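Local structure of possible flavin reductase (Haemophilus somnus 129PT, 2R0X) at residues 78-81 with 82-86. The protein probably acts as an FMN-binding, NADPH-dependent flavin reductase with a split-barrel fold. Residues are numbered along the deposited sequence; the frame is centred on the assembly and turned at random.
Sequences SSLS and NIFAS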
# COMPACT_ATOMS: atom_id res chain seq x y z
N SER A 78 -2.35 -18.95 0.02
CA SER A 78 -3.61 -18.38 -0.40
C SER A 78 -4.84 -18.91 0.34
O SER A 78 -5.79 -18.16 0.54
CB SER A 78 -3.81 -18.53 -1.91
OG SER A 78 -3.93 -19.86 -2.33
N SER A 79 -4.87 -20.19 0.76
CA SER A 79 -5.99 -20.67 1.57
C SER A 79 -6.02 -19.90 2.88
O SER A 79 -7.08 -19.45 3.30
CB SER A 79 -5.95 -22.19 1.79
OG SER A 79 -6.96 -22.64 2.68
N LEU A 80 -4.86 -19.69 3.49
CA LEU A 80 -4.82 -18.97 4.75
C LEU A 80 -5.36 -17.55 4.57
O LEU A 80 -6.07 -17.01 5.44
CB LEU A 80 -3.41 -19.01 5.33
CG LEU A 80 -3.32 -18.69 6.80
CD1 LEU A 80 -4.01 -19.76 7.65
CD2 LEU A 80 -1.83 -18.58 7.13
N SER A 81 -4.99 -16.90 3.47
CA SER A 81 -5.52 -15.60 3.13
C SER A 81 -7.05 -15.62 3.13
O SER A 81 -7.73 -14.78 3.75
CB SER A 81 -5.02 -15.19 1.75
OG SER A 81 -5.62 -13.99 1.34
N ASN A 82 -7.64 -16.59 2.43
CA ASN A 82 -9.09 -16.70 2.41
C ASN A 82 -9.67 -16.94 3.79
O ASN A 82 -10.69 -16.35 4.15
CB ASN A 82 -9.52 -17.82 1.44
CG ASN A 82 -9.30 -17.47 -0.02
OD1 ASN A 82 -9.00 -16.32 -0.36
ND2 ASN A 82 -9.48 -18.46 -0.89
N ILE A 83 -9.06 -17.81 4.57
CA ILE A 83 -9.56 -18.11 5.89
C ILE A 83 -9.61 -16.86 6.79
O ILE A 83 -10.59 -16.65 7.51
CB ILE A 83 -8.68 -19.22 6.51
CG1 ILE A 83 -9.02 -20.57 5.86
CG2 ILE A 83 -8.76 -19.25 8.05
CD1 ILE A 83 -7.93 -21.61 6.07
N PHE A 84 -8.57 -16.05 6.72
CA PHE A 84 -8.51 -14.84 7.52
C PHE A 84 -9.30 -13.64 6.96
O PHE A 84 -9.36 -12.59 7.57
CB PHE A 84 -7.06 -14.48 7.84
CG PHE A 84 -6.52 -15.17 9.06
CD1 PHE A 84 -5.95 -16.42 8.99
CD2 PHE A 84 -6.56 -14.50 10.29
CE1 PHE A 84 -5.48 -17.03 10.16
CE2 PHE A 84 -6.07 -15.12 11.41
CZ PHE A 84 -5.50 -16.38 11.32
N ALA A 85 -9.95 -13.85 5.83
CA ALA A 85 -10.90 -12.89 5.24
C ALA A 85 -12.34 -13.30 5.42
O ALA A 85 -13.22 -12.62 4.89
CB ALA A 85 -10.60 -12.75 3.73
N SER A 86 -12.61 -14.41 6.08
CA SER A 86 -13.94 -15.00 6.12
C SER A 86 -14.47 -15.14 7.56
O SER A 86 -13.71 -15.28 8.49
CB SER A 86 -13.87 -16.39 5.47
OG SER A 86 -13.40 -16.36 4.13
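Asn82 O accepts from Ala85 N and, in one of the two conformers of Ser86, from Ser86 OG, while the amide of Asn82 reaches back to Ser78 O at 3.1 Å. In that conformer Ser86 OG donates to Asn82 O at 2.7 Å. Ala85 N approaches that carbonyl from the opposite face of its plane, in an i to i+3 bond of 3.1 Å. One turn earlier the bonding is regular i to i+4: Ile83 N meets Ser79 O at 2.9 Å with a C=O...N angle of 163°, and Phe84 N donates to Leu80 O at 3.0 Å. Ile83 also covers the carbonyl it bonds to, since its CG1, turned beside its own backbone N (chi1 -75°), packs 3.4 Å from Ser79 O. On the inner side Leu80 and Phe84 run side by side, with Leu80 CD1 4.0 Å from Phe84 CE1 at the ring's rim. Leu80 O lies in the plane of that ring, at its edge, near CD1. Both side chains rest on Ile21 of strand 17-25, and Phe94 meets the Phe84 ring edge-to-face. Tyr155 OH hydrogen-bonds both Ser81 OG and Asn82 OD1, while Thr34 OG1 bonds Ser81 O, which ties the polar flank to the sheet. The arrangement is that of a short amphipathic alpha-helix, its apolar i, i+4 pair packed against the antiparallel sheet of a split-barrel flavin reductase domain.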